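Local coordinates for protein sulfur oxygenase/reductase (Halothiobacillus neapolitanus, PDB 6QPA) that probably oxidises and reduces elemental sulfur with the help of a bound iron ion, at residues E181-M193 with W259-V272. Residues are numbered along the deposited sequence; the frame is centred on the assembly and turned at random.
Sequences ETLEWMKANVPGM and WESPEHAHQGLGHV
Met-193 lies across the indole of Trp-259, its CG over one face and 3.5 Å from Trp-259 CZ3, while its chain, bent at chi2 (-82°), holds SD above the same six-membered ring in a more distant Met-aromatic contact. At the edge, the long, unbranched chain of Met-186 brings CE into the ring plane, 3.4 Å from Trp-259 CZ2, and Val-190 CG1 reaches Trp-259 CZ3. With an alanine at Trp-259, Met-186, Val-190 and Met-193 would probably lose the surface they share, and a gap would open beside Met-193. Val-190, branched at CB, also sets its methyls over a face of His-271, a ring whose rotation is fixed by the bond from ND1 to Gln-267 O. Gly-268 suits its helix because a side chain would strike the indole.

In the dimeric alpha-beta barrel type of fold to which this family belongs, helix 172-189 leads through a type II turn into strand 193-204, antiparallel to strand 251-259. Gly-192 fits that turn with its positive phi (80°), and a CB would clash with His-264.

Among polar contacts, Glu-260 N donates to Gly-192 O (3.0 Å), and one water donates to both Pro-191 O and His-264 O.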
# COMPACT_ATOMS: atom_id res chain seq x y z
N GLU A 181 -50.68 -43.01 16.71
CA GLU A 181 -51.39 -42.86 15.44
C GLU A 181 -50.75 -41.79 14.56
O GLU A 181 -50.60 -41.97 13.35
CB GLU A 181 -52.88 -42.56 15.69
CG GLU A 181 -53.68 -42.57 14.39
CD GLU A 181 -55.19 -42.34 14.57
OE1 GLU A 181 -55.67 -42.17 15.72
OE2 GLU A 181 -55.88 -42.32 13.52
N THR A 182 -50.33 -40.67 15.17
CA THR A 182 -49.66 -39.60 14.42
C THR A 182 -48.40 -40.13 13.74
O THR A 182 -48.17 -39.88 12.55
CB THR A 182 -49.27 -38.46 15.37
OG1 THR A 182 -50.43 -37.94 16.03
CG2 THR A 182 -48.60 -37.30 14.57
N LEU A 183 -47.56 -40.84 14.50
CA LEU A 183 -46.26 -41.27 14.01
C LEU A 183 -46.38 -42.35 12.94
O LEU A 183 -45.61 -42.37 11.97
CB LEU A 183 -45.41 -41.75 15.19
CG LEU A 183 -44.98 -40.63 16.14
CD1 LEU A 183 -44.51 -41.15 17.49
CD2 LEU A 183 -43.88 -39.77 15.44
N GLU A 184 -47.35 -43.26 13.11
CA GLU A 184 -47.59 -44.27 12.09
C GLU A 184 -48.06 -43.65 10.79
O GLU A 184 -47.70 -44.12 9.70
CB GLU A 184 -48.62 -45.27 12.61
CG GLU A 184 -48.04 -46.16 13.70
CD GLU A 184 -49.05 -47.15 14.27
OE1 GLU A 184 -50.27 -46.91 14.12
OE2 GLU A 184 -48.62 -48.16 14.85
N TRP A 185 -48.91 -42.61 10.87
CA TRP A 185 -49.32 -41.91 9.66
C TRP A 185 -48.11 -41.29 8.97
O TRP A 185 -47.93 -41.42 7.76
CB TRP A 185 -50.35 -40.83 10.01
CG TRP A 185 -51.13 -40.22 8.84
CD1 TRP A 185 -52.41 -40.53 8.48
CD2 TRP A 185 -50.70 -39.17 7.94
NE1 TRP A 185 -52.80 -39.75 7.41
CE2 TRP A 185 -51.78 -38.91 7.06
CE3 TRP A 185 -49.53 -38.43 7.80
CZ2 TRP A 185 -51.72 -37.95 6.03
CZ3 TRP A 185 -49.45 -37.45 6.76
CH2 TRP A 185 -50.56 -37.22 5.91
N MET A 186 -47.25 -40.64 9.75
CA MET A 186 -46.08 -39.97 9.18
C MET A 186 -45.13 -40.97 8.53
O MET A 186 -44.65 -40.72 7.42
CB MET A 186 -45.35 -39.18 10.26
CG MET A 186 -46.17 -37.99 10.75
SD MET A 186 -45.47 -37.10 12.17
CE MET A 186 -43.97 -36.52 11.48
N LYS A 187 -44.88 -42.11 9.18
CA LYS A 187 -43.94 -43.06 8.59
C LYS A 187 -44.51 -43.65 7.31
O LYS A 187 -43.76 -43.98 6.39
CB LYS A 187 -43.57 -44.17 9.58
CG LYS A 187 -42.42 -45.08 9.11
CD LYS A 187 -41.57 -45.57 10.28
CE LYS A 187 -40.43 -46.53 9.86
NZ LYS A 187 -40.94 -47.74 9.16
N ALA A 188 -45.83 -43.77 7.23
CA ALA A 188 -46.47 -44.28 6.02
C ALA A 188 -46.55 -43.24 4.91
O ALA A 188 -46.58 -43.61 3.74
CB ALA A 188 -47.87 -44.79 6.35
N ASN A 189 -46.59 -41.95 5.23
CA ASN A 189 -47.00 -40.95 4.24
C ASN A 189 -46.05 -39.79 4.01
O ASN A 189 -46.30 -38.99 3.10
CB ASN A 189 -48.38 -40.38 4.61
CG ASN A 189 -49.49 -41.41 4.48
OD1 ASN A 189 -49.67 -41.99 3.41
ND2 ASN A 189 -50.19 -41.67 5.56
N VAL A 190 -45.02 -39.60 4.82
CA VAL A 190 -44.21 -38.38 4.76
C VAL A 190 -42.83 -38.75 4.25
O VAL A 190 -42.21 -39.69 4.77
CB VAL A 190 -44.13 -37.69 6.13
CG1 VAL A 190 -43.30 -36.41 6.04
CG2 VAL A 190 -45.53 -37.38 6.63
N PRO A 191 -42.31 -38.06 3.22
CA PRO A 191 -41.01 -38.46 2.66
C PRO A 191 -39.90 -38.30 3.67
O PRO A 191 -39.89 -37.36 4.47
CB PRO A 191 -40.82 -37.52 1.45
CG PRO A 191 -41.92 -36.50 1.53
CD PRO A 191 -43.00 -37.04 2.41
N GLY A 192 -38.96 -39.24 3.64
CA GLY A 192 -37.76 -39.13 4.45
C GLY A 192 -37.92 -39.51 5.90
O GLY A 192 -36.99 -39.29 6.69
N MET A 193 -39.07 -40.06 6.28
CA MET A 193 -39.33 -40.49 7.66
C MET A 193 -38.66 -41.83 7.91
O MET A 193 -39.12 -42.86 7.41
CB MET A 193 -40.84 -40.60 7.87
CG MET A 193 -41.33 -40.07 9.18
SD MET A 193 -41.10 -41.31 10.43
CE MET A 193 -42.39 -40.79 11.58
N TRP A 259 -35.00 -38.80 10.66
CA TRP A 259 -35.30 -38.27 9.34
C TRP A 259 -34.04 -38.32 8.49
O TRP A 259 -32.91 -38.29 9.01
CB TRP A 259 -35.79 -36.81 9.41
CG TRP A 259 -37.05 -36.61 10.18
CD1 TRP A 259 -37.16 -36.32 11.51
CD2 TRP A 259 -38.39 -36.66 9.67
NE1 TRP A 259 -38.48 -36.18 11.86
CE2 TRP A 259 -39.26 -36.38 10.75
CE3 TRP A 259 -38.93 -36.93 8.42
CZ2 TRP A 259 -40.66 -36.36 10.61
CZ3 TRP A 259 -40.34 -36.89 8.27
CH2 TRP A 259 -41.18 -36.60 9.36
N GLU A 260 -34.23 -38.33 7.18
CA GLU A 260 -33.10 -38.38 6.26
C GLU A 260 -32.15 -37.21 6.45
O GLU A 260 -30.92 -37.37 6.35
CB GLU A 260 -33.58 -38.42 4.81
CG GLU A 260 -32.43 -38.35 3.79
CD GLU A 260 -32.87 -38.63 2.37
OE1 GLU A 260 -32.47 -37.86 1.48
OE2 GLU A 260 -33.59 -39.63 2.12
N SER A 261 -32.69 -36.02 6.72
CA SER A 261 -31.91 -34.78 6.72
C SER A 261 -32.67 -33.75 7.54
O SER A 261 -33.85 -33.94 7.84
CB SER A 261 -31.67 -34.28 5.29
OG SER A 261 -32.88 -33.71 4.78
N PRO A 262 -32.03 -32.63 7.90
CA PRO A 262 -32.80 -31.58 8.61
C PRO A 262 -33.96 -31.03 7.79
O PRO A 262 -35.02 -30.74 8.35
CB PRO A 262 -31.73 -30.51 8.92
CG PRO A 262 -30.42 -31.31 8.97
CD PRO A 262 -30.59 -32.33 7.86
N GLU A 263 -33.80 -30.92 6.47
CA GLU A 263 -34.87 -30.42 5.60
C GLU A 263 -36.07 -31.38 5.59
O GLU A 263 -37.22 -30.94 5.66
CB GLU A 263 -34.33 -30.20 4.19
CG GLU A 263 -33.19 -29.15 4.07
CD GLU A 263 -31.78 -29.59 4.63
OE1 GLU A 263 -31.44 -30.79 4.69
OE2 GLU A 263 -31.01 -28.68 5.02
N HIS A 264 -35.82 -32.69 5.52
CA HIS A 264 -36.92 -33.65 5.59
C HIS A 264 -37.61 -33.58 6.95
O HIS A 264 -38.84 -33.73 7.04
CB HIS A 264 -36.42 -35.06 5.33
CG HIS A 264 -35.96 -35.26 3.92
ND1 HIS A 264 -34.64 -35.13 3.55
CD2 HIS A 264 -36.65 -35.52 2.79
CE1 HIS A 264 -34.54 -35.33 2.25
NE2 HIS A 264 -35.74 -35.57 1.76
N ALA A 265 -36.83 -33.37 8.02
CA ALA A 265 -37.40 -33.25 9.37
C ALA A 265 -38.28 -32.01 9.49
O ALA A 265 -39.38 -32.06 10.08
CB ALA A 265 -36.27 -33.20 10.41
N HIS A 266 -37.80 -30.88 8.98
CA HIS A 266 -38.54 -29.63 9.09
C HIS A 266 -39.84 -29.71 8.32
O HIS A 266 -40.93 -29.45 8.86
CB HIS A 266 -37.68 -28.47 8.59
CG HIS A 266 -38.36 -27.14 8.67
ND1 HIS A 266 -38.62 -26.36 7.56
CD2 HIS A 266 -38.87 -26.47 9.74
CE1 HIS A 266 -39.24 -25.25 7.95
NE2 HIS A 266 -39.40 -25.30 9.26
N GLN A 267 -39.75 -30.09 7.05
CA GLN A 267 -40.94 -30.24 6.23
C GLN A 267 -41.82 -31.36 6.75
O GLN A 267 -43.06 -31.27 6.72
CB GLN A 267 -40.50 -30.49 4.78
CG GLN A 267 -41.62 -30.49 3.75
CD GLN A 267 -41.16 -30.08 2.35
OE1 GLN A 267 -41.97 -29.70 1.51
NE2 GLN A 267 -39.85 -30.18 2.09
N GLY A 268 -41.21 -32.43 7.26
CA GLY A 268 -41.98 -33.57 7.70
C GLY A 268 -42.82 -33.26 8.92
O GLY A 268 -44.03 -33.49 8.92
N LEU A 269 -42.19 -32.69 9.95
CA LEU A 269 -42.94 -32.33 11.16
C LEU A 269 -44.06 -31.35 10.84
O LEU A 269 -45.13 -31.42 11.46
CB LEU A 269 -41.99 -31.75 12.21
CG LEU A 269 -41.06 -32.71 12.96
CD1 LEU A 269 -39.99 -31.96 13.73
CD2 LEU A 269 -41.85 -33.54 13.94
N GLY A 270 -43.86 -30.47 9.85
CA GLY A 270 -44.87 -29.49 9.49
C GLY A 270 -46.17 -30.09 8.96
O GLY A 270 -47.19 -29.40 8.93
N HIS A 271 -46.16 -31.37 8.56
CA HIS A 271 -47.37 -32.00 8.06
C HIS A 271 -48.47 -32.06 9.12
O HIS A 271 -49.65 -32.11 8.76
CB HIS A 271 -47.09 -33.42 7.55
CG HIS A 271 -46.59 -33.50 6.14
ND1 HIS A 271 -45.41 -32.93 5.72
CD2 HIS A 271 -47.11 -34.11 5.05
CE1 HIS A 271 -45.23 -33.17 4.43
NE2 HIS A 271 -46.25 -33.89 4.00
N VAL A 272 -48.13 -32.04 10.42
CA VAL A 272 -49.20 -32.03 11.41
C VAL A 272 -49.98 -30.73 11.37
O VAL A 272 -51.03 -30.63 11.99
CB VAL A 272 -48.74 -32.26 12.87
CG1 VAL A 272 -48.00 -33.58 12.99
CG2 VAL A 272 -47.89 -31.09 13.41
O HOH W 1 -40.16 -34.78 4.80